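Local coordinates for protein of unknown function with a Fic domain (Bacteroides thetaiotaomicron VPI-5482, PDB 3CUC), which is of unknown function but carries a Fic domain of the Fic/DOC family within a mostly helical chain, at residues T161-W166 and H186-R191; Y50-L55 and G64-K69. One frame throughout, in Å; residues are numbered along the deposited sequence.

Interaction 1 of 2, residues T161-W166 and H186-R191; sequences TSLVDW and HYRYIR
Leu-163 reaches the facing helix with its two methyl groups, split between neighbouring residues there; with Tyr-189 it forms the buried part of the contact. CD1 rests 3.5 Å from Arg-188 CB, while CD2 comes 4.1 Å from Tyr-189 CB and lies at the edge of the Tyr-189 ring, near its plane. With CG anti to the backbone N (chi1 -174°), the leucine is carried out across the gap between the helices, and Ile-192 adds a further apolar neighbour. The segments 161-166 and 186-191 run antiparallel, at 172°, with axes 10.8 Å apart at closest approach. They belong to helices 156-173 and 178-192, consecutive in the chain and joined by a short turn. The second helix leads straight into the HPFEDGNGR signature loop of the Fic fold; Tyr-189 touches Pro-194 and Phe-195 of that loop, and Ile-202 on the helix beyond it. Toward solvent, the partly exposed Arg-188 and Trp-166 make a cation-pi contact. The extended Arg-188 chain brings its guanidinium over one face of the indole, with CZ 4.1 Å from the centroid of the five-membered ring and NH1 lying over that face. Guanidinium and indole planes are 45° apart, so one amino group leans onto the ring and the two do not stack flat. Arg-188 CD adds a CH-pi contact, 4.2 Å from the centroid of the six-membered ring. The guanidinium has a second anchor, since Arg-188 NH2 hydrogen-bonds to Ala-250 O, while Leu-181 and Leu-184 also pack against Trp-166.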
ATOM      1  N   THR A 161      -5.643 -16.504  -6.731  1.00 49.82           N
ATOM      2  CA  THR A 161      -6.593 -16.466  -7.839  1.00 48.85           C
ATOM      3  C   THR A 161      -7.968 -16.020  -7.347  1.00 48.87           C
ATOM      4  O   THR A 161      -8.659 -15.275  -8.034  1.00 48.48           O
ATOM      5  CB  THR A 161      -6.712 -17.825  -8.540  1.00 48.71           C
ATOM      6  OG1 THR A 161      -5.425 -18.227  -9.012  1.00 50.36           O
ATOM      7  CG2 THR A 161      -7.679 -17.748  -9.722  1.00 43.83           C
ATOM      8  N   SER A 162      -8.352 -16.467  -6.153  1.00 48.68           N
ATOM      9  CA  SER A 162      -9.621 -16.051  -5.554  1.00 48.42           C
ATOM     10  C   SER A 162      -9.638 -14.562  -5.228  1.00 48.48           C
ATOM     11  O   SER A 162     -10.673 -13.904  -5.380  1.00 48.62           O
ATOM     12  CB  SER A 162      -9.914 -16.861  -4.289  1.00 47.83           C
ATOM     13  OG  SER A 162     -10.257 -18.187  -4.633  1.00 47.08           O
ATOM     14  N   LEU A 163      -8.492 -14.044  -4.782  1.00 47.87           N
ATOM     15  CA  LEU A 163      -8.366 -12.650  -4.366  1.00 47.23           C
ATOM     16  C   LEU A 163      -8.536 -11.695  -5.543  1.00 48.15           C
ATOM     17  O   LEU A 163      -9.297 -10.728  -5.460  1.00 48.17           O
ATOM     18  CB  LEU A 163      -7.006 -12.419  -3.710  1.00 47.21           C
ATOM     19  CG  LEU A 163      -6.753 -11.041  -3.093  1.00 47.63           C
ATOM     20  CD1 LEU A 163      -7.585 -10.858  -1.833  1.00 42.37           C
ATOM     21  CD2 LEU A 163      -5.257 -10.868  -2.803  1.00 45.45           C
ATOM     22  N   VAL A 164      -7.826 -11.964  -6.636  1.00 48.15           N
ATOM     23  CA  VAL A 164      -7.920 -11.103  -7.817  1.00 48.64           C
ATOM     24  C   VAL A 164      -9.293 -11.236  -8.475  1.00 48.83           C
ATOM     25  O   VAL A 164      -9.879 -10.239  -8.886  1.00 49.82           O
ATOM     26  CB  VAL A 164      -6.789 -11.354  -8.854  1.00 48.43           C
ATOM     27  CG1 VAL A 164      -5.455 -10.899  -8.299  1.00 47.64           C
ATOM     28  CG2 VAL A 164      -6.736 -12.811  -9.271  1.00 48.08           C
ATOM     29  N   ASP A 165      -9.815 -12.457  -8.555  1.00 48.78           N
ATOM     30  CA  ASP A 165     -11.175 -12.667  -9.053  1.00 49.07           C
ATOM     31  C   ASP A 165     -12.174 -11.910  -8.183  1.00 48.57           C
ATOM     32  O   ASP A 165     -13.066 -11.244  -8.703  1.00 48.31           O
ATOM     33  CB  ASP A 165     -11.539 -14.159  -9.095  1.00 49.06           C
ATOM     34  CG  ASP A 165     -10.754 -14.939 -10.153  1.00 51.26           C
ATOM     35  OD1 ASP A 165      -9.829 -14.373 -10.781  1.00 55.36           O
ATOM     36  OD2 ASP A 165     -11.056 -16.137 -10.346  1.00 53.59           O
ATOM     37  N   TRP A 166     -12.011 -11.997  -6.864  1.00 48.24           N
ATOM     38  CA  TRP A 166     -12.889 -11.282  -5.944  1.00 47.99           C
ATOM     39  C   TRP A 166     -12.809  -9.770  -6.167  1.00 48.48           C
ATOM     40  O   TRP A 166     -13.838  -9.086  -6.231  1.00 47.79           O
ATOM     41  CB  TRP A 166     -12.555 -11.599  -4.479  1.00 47.27           C
ATOM     42  CG  TRP A 166     -13.100 -10.561  -3.547  1.00 46.59           C
ATOM     43  CD1 TRP A 166     -14.382 -10.450  -3.105  1.00 46.25           C
ATOM     44  CD2 TRP A 166     -12.386  -9.452  -2.993  1.00 46.11           C
ATOM     45  NE1 TRP A 166     -14.511  -9.352  -2.293  1.00 45.03           N
ATOM     46  CE2 TRP A 166     -13.299  -8.721  -2.207  1.00 45.61           C
ATOM     47  CE3 TRP A 166     -11.061  -9.008  -3.081  1.00 46.19           C
ATOM     48  CZ2 TRP A 166     -12.929  -7.572  -1.504  1.00 46.83           C
ATOM     49  CZ3 TRP A 166     -10.695  -7.866  -2.389  1.00 46.86           C
ATOM     50  CH2 TRP A 166     -11.625  -7.161  -1.607  1.00 47.80           C
ATOM     51  N   HIS A 186      -6.118  -4.846   0.949  1.00 47.81           N
ATOM     52  CA  HIS A 186      -4.929  -4.831   1.798  1.00 47.94           C
ATOM     53  C   HIS A 186      -4.997  -5.955   2.821  1.00 47.86           C
ATOM     54  O   HIS A 186      -4.054  -6.738   2.973  1.00 47.11           O
ATOM     55  CB  HIS A 186      -4.830  -3.480   2.514  1.00 48.40           C
ATOM     56  CG  HIS A 186      -3.682  -3.368   3.470  1.00 48.80           C
ATOM     57  ND1 HIS A 186      -3.512  -4.217   4.541  1.00 47.97           N
ATOM     58  CD2 HIS A 186      -2.665  -2.476   3.532  1.00 52.79           C
ATOM     59  CE1 HIS A 186      -2.428  -3.867   5.209  1.00 51.16           C
ATOM     60  NE2 HIS A 186      -1.897  -2.811   4.620  1.00 49.57           N
ATOM     61  N   TYR A 187      -6.126  -6.038   3.515  1.00 48.36           N
ATOM     62  CA  TYR A 187      -6.265  -6.983   4.617  1.00 48.65           C
ATOM     63  C   TYR A 187      -6.180  -8.429   4.158  1.00 48.21           C
ATOM     64  O   TYR A 187      -5.395  -9.206   4.693  1.00 47.40           O
ATOM     65  CB  TYR A 187      -7.576  -6.773   5.370  1.00 49.23           C
ATOM     66  CG  TYR A 187      -7.638  -7.636   6.601  1.00 49.86           C
ATOM     67  CD1 TYR A 187      -6.964  -7.265   7.762  1.00 49.28           C
ATOM     68  CD2 TYR A 187      -8.328  -8.844   6.595  1.00 49.88           C
ATOM     69  CE1 TYR A 187      -6.995  -8.059   8.892  1.00 50.90           C
ATOM     70  CE2 TYR A 187      -8.367  -9.649   7.717  1.00 51.50           C
ATOM     71  CZ  TYR A 187      -7.698  -9.256   8.867  1.00 52.29           C
ATOM     72  OH  TYR A 187      -7.742 -10.058   9.990  1.00 51.28           O
ATOM     73  N   ARG A 188      -6.993  -8.782   3.170  1.00 48.74           N
ATOM     74  CA  ARG A 188      -6.993 -10.138   2.633  1.00 49.10           C
ATOM     75  C   ARG A 188      -5.623 -10.524   2.085  1.00 49.95           C
ATOM     76  O   ARG A 188      -5.127 -11.616   2.375  1.00 50.19           O
ATOM     77  CB  ARG A 188      -8.068 -10.290   1.560  1.00 49.03           C
ATOM     78  CG  ARG A 188      -9.468 -10.221   2.132  1.00 49.11           C
ATOM     79  CD  ARG A 188     -10.520 -10.423   1.066  1.00 49.11           C
ATOM     80  NE  ARG A 188     -11.819 -10.745   1.650  1.00 51.15           N
ATOM     81  CZ  ARG A 188     -12.875 -11.167   0.961  1.00 48.14           C
ATOM     82  NH1 ARG A 188     -12.810 -11.338  -0.353  1.00 51.43           N
ATOM     83  NH2 ARG A 188     -14.008 -11.428   1.594  1.00 48.11           N
ATOM     84  N   TYR A 189      -5.007  -9.625   1.318  1.00 50.80           N
ATOM     85  CA  TYR A 189      -3.659  -9.860   0.798  1.00 51.10           C
ATOM     86  C   TYR A 189      -2.660 -10.109   1.928  1.00 52.63           C
ATOM     87  O   TYR A 189      -1.913 -11.094   1.900  1.00 53.16           O
ATOM     88  CB  TYR A 189      -3.164  -8.693  -0.064  1.00 50.56           C
ATOM     89  CG  TYR A 189      -1.719  -8.867  -0.485  1.00 48.60           C
ATOM     90  CD1 TYR A 189      -1.392  -9.600  -1.624  1.00 48.86           C
ATOM     91  CD2 TYR A 189      -0.681  -8.332   0.275  1.00 47.31           C
ATOM     92  CE1 TYR A 189      -0.074  -9.784  -2.001  1.00 49.53           C
ATOM     93  CE2 TYR A 189       0.637  -8.509  -0.092  1.00 48.48           C
ATOM     94  CZ  TYR A 189       0.936  -9.236  -1.227  1.00 49.83           C
ATOM     95  OH  TYR A 189       2.249  -9.405  -1.588  1.00 49.41           O
ATOM     96  N   ILE A 190      -2.650  -9.217   2.918  1.00 53.05           N
ATOM     97  CA  ILE A 190      -1.693  -9.320   4.018  1.00 53.69           C
ATOM     98  C   ILE A 190      -1.901 -10.616   4.820  1.00 54.19           C
ATOM     99  O   ILE A 190      -0.948 -11.165   5.378  1.00 54.82           O
ATOM    100  CB  ILE A 190      -1.742  -8.070   4.947  1.00 53.94           C
ATOM    101  CG1 ILE A 190      -0.381  -7.840   5.613  1.00 55.19           C
ATOM    102  CG2 ILE A 190      -2.846  -8.196   5.997  1.00 52.24           C
ATOM    103  CD1 ILE A 190       0.688  -7.308   4.656  1.00 55.74           C
ATOM    104  N   ARG A 191      -3.140 -11.109   4.862  1.00 54.34           N
ATOM    105  CA  ARG A 191      -3.448 -12.372   5.548  1.00 54.08           C
ATOM    106  C   ARG A 191      -3.003 -13.595   4.756  1.00 53.18           C
ATOM    107  O   ARG A 191      -2.622 -14.598   5.343  1.00 53.85           O
ATOM    108  CB  ARG A 191      -4.943 -12.480   5.865  1.00 54.64           C
ATOM    109  CG  ARG A 191      -5.427 -11.578   7.005  1.00 56.63           C
ATOM    110  CD  ARG A 191      -4.782 -11.927   8.339  1.00 60.87           C
ATOM    111  NE  ARG A 191      -5.017 -13.318   8.718  1.00 61.37           N
ATOM    112  CZ  ARG A 191      -6.009 -13.744   9.498  1.00 63.78           C
ATOM    113  NH1 ARG A 191      -6.893 -12.892  10.006  1.00 64.49           N
ATOM    114  NH2 ARG A 191      -6.114 -15.039   9.773  1.00 65.07           N
TER

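Interaction 2 of 2, residues Y50-L55 and G64-K69; sequences YGQTKL and GNASLK
Gln-52 lays its terminal amide against the backbone of Gly-64 and Asn-65 and against the methyl of Ala-66. The amide nitrogen does the touching: NE2 is 3.7 Å from Gly-64 C and 3.6 Å from Ala-66 CB, and it donates to Asn-65 O with an N-H...O angle of 150°. The modelled NE2 to Asn-65 O separation of 2.3 Å is shorter than a hydrogen bond should be, so at 2.7 Å resolution its length is doubtful even though the pairing is sensible. Asn-65 supplies its backbone carbonyl, its CB leaving CA away from segment 50-55. The reach depends on the glutamine's shape, with CG anti to the carbonyl carbon (chi1 -72°) and the chain extended beyond it. Both ends of the amide are used. OE1 accepts from the backbone N of Thr-49, the residue immediately before helix 50-59, consistent with one of the two bonds of a capping box with Thr-49 as probable N-cap; NE2 also donates to Ser-63 O. One side chain thus links the first turn of this helix to the loop between it and helix 68-89. That loop passes Gly-64, whose positive phi glycine readily adopts, and ends at Ser-67, the N-cap of helix 68-89, whose OG accepts from Asp-70 N. Tyr-71 of helix 68-89 touches both Gln-52 and Ala-66, and Leu-48 meets Ala-66. The loop side is thinly packed: only 114 Å² is buried between the segments, Gly-64, Asn-65 and Ala-66 are exposed, and all three touch a crystal neighbour, which may influence the loop's modelled path.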
ATOM      1  N   TYR A  50      15.845  10.446   6.137  1.00 48.84           N
ATOM      2  CA  TYR A  50      14.976  11.208   5.254  1.00 49.18           C
ATOM      3  C   TYR A  50      15.787  11.985   4.232  1.00 47.78           C
ATOM      4  O   TYR A  50      15.383  12.116   3.082  1.00 47.43           O
ATOM      5  CB  TYR A  50      14.150  12.174   6.086  1.00 51.92           C
ATOM      6  CG  TYR A  50      12.931  12.680   5.374  1.00 55.27           C
ATOM      7  CD1 TYR A  50      11.844  11.848   5.160  1.00 59.18           C
ATOM      8  CD2 TYR A  50      12.857  13.995   4.917  1.00 58.90           C
ATOM      9  CE1 TYR A  50      10.718  12.304   4.502  1.00 62.19           C
ATOM     10  CE2 TYR A  50      11.733  14.463   4.255  1.00 60.03           C
ATOM     11  CZ  TYR A  50      10.666  13.613   4.052  1.00 61.24           C
ATOM     12  OH  TYR A  50       9.549  14.068   3.396  1.00 63.29           O
ATOM     13  N   GLY A  51      16.944  12.484   4.664  1.00 47.28           N
ATOM     14  CA  GLY A  51      17.866  13.194   3.795  1.00 46.97           C
ATOM     15  C   GLY A  51      18.402  12.253   2.747  1.00 47.39           C
ATOM     16  O   GLY A  51      18.325  12.549   1.556  1.00 47.82           O
ATOM     17  N   GLN A  52      18.926  11.110   3.196  1.00 47.07           N
ATOM     18  CA  GLN A  52      19.439  10.080   2.299  1.00 46.22           C
ATOM     19  C   GLN A  52      18.371   9.756   1.246  1.00 46.31           C
ATOM     20  O   GLN A  52      18.669   9.639   0.055  1.00 47.12           O
ATOM     21  CB  GLN A  52      19.851   8.828   3.094  1.00 45.83           C
ATOM     22  CG  GLN A  52      21.121   9.006   3.903  1.00 41.63           C
ATOM     23  CD  GLN A  52      21.424   7.817   4.752  1.00 43.44           C
ATOM     24  OE1 GLN A  52      20.548   7.290   5.426  1.00 46.59           O
ATOM     25  NE2 GLN A  52      22.679   7.376   4.729  1.00 45.08           N
ATOM     26  N   THR A  53      17.125   9.654   1.686  1.00 45.72           N
ATOM     27  CA  THR A  53      16.029   9.305   0.794  1.00 46.37           C
ATOM     28  C   THR A  53      15.715  10.416  -0.203  1.00 46.94           C
ATOM     29  O   THR A  53      15.574  10.163  -1.402  1.00 47.74           O
ATOM     30  CB  THR A  53      14.726   9.017   1.567  1.00 46.14           C
ATOM     31  OG1 THR A  53      14.925   7.935   2.488  1.00 48.32           O
ATOM     32  CG2 THR A  53      13.597   8.660   0.604  1.00 45.22           C
ATOM     33  N   LYS A  54      15.549  11.636   0.307  1.00 47.67           N
ATOM     34  CA  LYS A  54      15.184  12.796  -0.520  1.00 47.10           C
ATOM     35  C   LYS A  54      16.209  13.068  -1.611  1.00 45.59           C
ATOM     36  O   LYS A  54      15.855  13.193  -2.778  1.00 45.99           O
ATOM     37  CB  LYS A  54      15.059  14.043   0.351  1.00 47.61           C
ATOM     38  CG  LYS A  54      14.657  15.314  -0.398  1.00 49.59           C
ATOM     39  CD  LYS A  54      14.557  16.514   0.559  1.00 49.66           C
ATOM     40  CE  LYS A  54      13.374  17.435   0.225  1.00 52.73           C
ATOM     41  NZ  LYS A  54      12.969  18.267   1.401  1.00 51.81           N
ATOM     42  N   LEU A  55      17.479  13.161  -1.222  1.00 43.67           N
ATOM     43  CA  LEU A  55      18.567  13.349  -2.180  1.00 42.03           C
ATOM     44  C   LEU A  55      18.689  12.207  -3.206  1.00 41.59           C
ATOM     45  O   LEU A  55      19.228  12.412  -4.298  1.00 42.48           O
ATOM     46  CB  LEU A  55      19.899  13.542  -1.447  1.00 41.90           C
ATOM     47  CG  LEU A  55      20.076  14.887  -0.734  1.00 41.30           C
ATOM     48  CD1 LEU A  55      21.293  14.881   0.185  1.00 34.11           C
ATOM     49  CD2 LEU A  55      20.183  16.019  -1.745  1.00 42.88           C
ATOM     50  N   GLY A  64      25.803  10.639   3.370  1.00 22.85           N
ATOM     51  CA  GLY A  64      25.906   9.986   4.659  1.00 22.53           C
ATOM     52  C   GLY A  64      26.239   8.516   4.502  1.00 23.26           C
ATOM     53  O   GLY A  64      26.793   8.093   3.468  1.00 23.76           O
ATOM     54  N   ASN A  65      25.884   7.738   5.522  1.00 22.30           N
ATOM     55  CA  ASN A  65      26.230   6.320   5.593  1.00 20.61           C
ATOM     56  C   ASN A  65      25.021   5.446   5.280  1.00 20.33           C
ATOM     57  O   ASN A  65      23.916   5.717   5.749  1.00 19.22           O
ATOM     58  CB  ASN A  65      26.774   6.009   6.975  1.00 20.25           C
ATOM     59  CG  ASN A  65      28.023   6.792   7.284  1.00 20.21           C
ATOM     60  OD1 ASN A  65      28.393   6.977   8.447  1.00 19.87           O
ATOM     61  ND2 ASN A  65      28.690   7.262   6.233  1.00 21.51           N
ATOM     62  N   ALA A  66      25.236   4.417   4.462  1.00 19.56           N
ATOM     63  CA  ALA A  66      24.162   3.548   3.991  1.00 19.18           C
ATOM     64  C   ALA A  66      24.742   2.304   3.367  1.00 20.98           C
ATOM     65  O   ALA A  66      25.962   2.146   3.284  1.00 23.56           O
ATOM     66  CB  ALA A  66      23.309   4.263   2.984  1.00 18.90           C
ATOM     67  N   SER A  67      23.868   1.408   2.927  1.00 22.06           N
ATOM     68  CA  SER A  67      24.313   0.250   2.147  1.00 22.18           C
ATOM     69  C   SER A  67      23.769   0.457   0.754  1.00 20.20           C
ATOM     70  O   SER A  67      22.730   1.096   0.576  1.00 18.17           O
ATOM     71  CB  SER A  67      23.784  -1.060   2.731  1.00 22.67           C
ATOM     72  OG  SER A  67      22.384  -1.171   2.493  1.00 26.10           O
ATOM     73  N   LEU A  68      24.471  -0.071  -0.237  1.00 19.61           N
ATOM     74  CA  LEU A  68      23.991   0.021  -1.602  1.00 18.87           C
ATOM     75  C   LEU A  68      22.563  -0.520  -1.665  1.00 20.41           C
ATOM     76  O   LEU A  68      21.692   0.110  -2.235  1.00 21.10           O
ATOM     77  CB  LEU A  68      24.919  -0.742  -2.536  1.00 16.88           C
ATOM     78  CG  LEU A  68      24.608  -0.599  -4.014  1.00 16.36           C
ATOM     79  CD1 LEU A  68      24.505   0.864  -4.373  1.00 11.51           C
ATOM     80  CD2 LEU A  68      25.677  -1.307  -4.851  1.00 13.05           C
ATOM     81  N   LYS A  69      22.330  -1.660  -1.017  1.00 23.59           N
ATOM     82  CA  LYS A  69      21.012  -2.316  -0.940  1.00 25.55           C
ATOM     83  C   LYS A  69      19.876  -1.407  -0.439  1.00 25.93           C
ATOM     84  O   LYS A  69      18.789  -1.417  -1.004  1.00 26.65           O
ATOM     85  CB  LYS A  69      21.116  -3.547  -0.030  1.00 26.20           C
ATOM     86  CG  LYS A  69      19.930  -4.496  -0.057  1.00 33.07           C
ATOM     87  CD  LYS A  69      19.617  -5.023   1.353  1.00 44.82           C
ATOM     88  CE  LYS A  69      18.453  -6.014   1.349  1.00 50.49           C
ATOM     89  NZ  LYS A  69      17.553  -5.830   2.529  1.00 52.61           N
TER

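Interaction 2 comes first along the chain, and both its segments are complete before helix 156-173 begins. The two contacts lie about 33 Å apart between centres and flank the middle of the molecule, with nearest atoms about 16 Å apart, and they share no helix. Interaction 1, its centre about 13 Å from the chain's centre, pairs helices 156-173 and 178-192 of the Fic domain. Interaction 2, its centre about 22 Å from the chain's centre, links helix 50-59 to the loop entering helix 68-89. Each contact therefore joins sequence neighbours locally, one through helix-helix side-chain packing and the other through a glutamine side-chain amide hydrogen-bonded to a loop carbonyl, at well-separated parts of a monomeric, mostly helical protein.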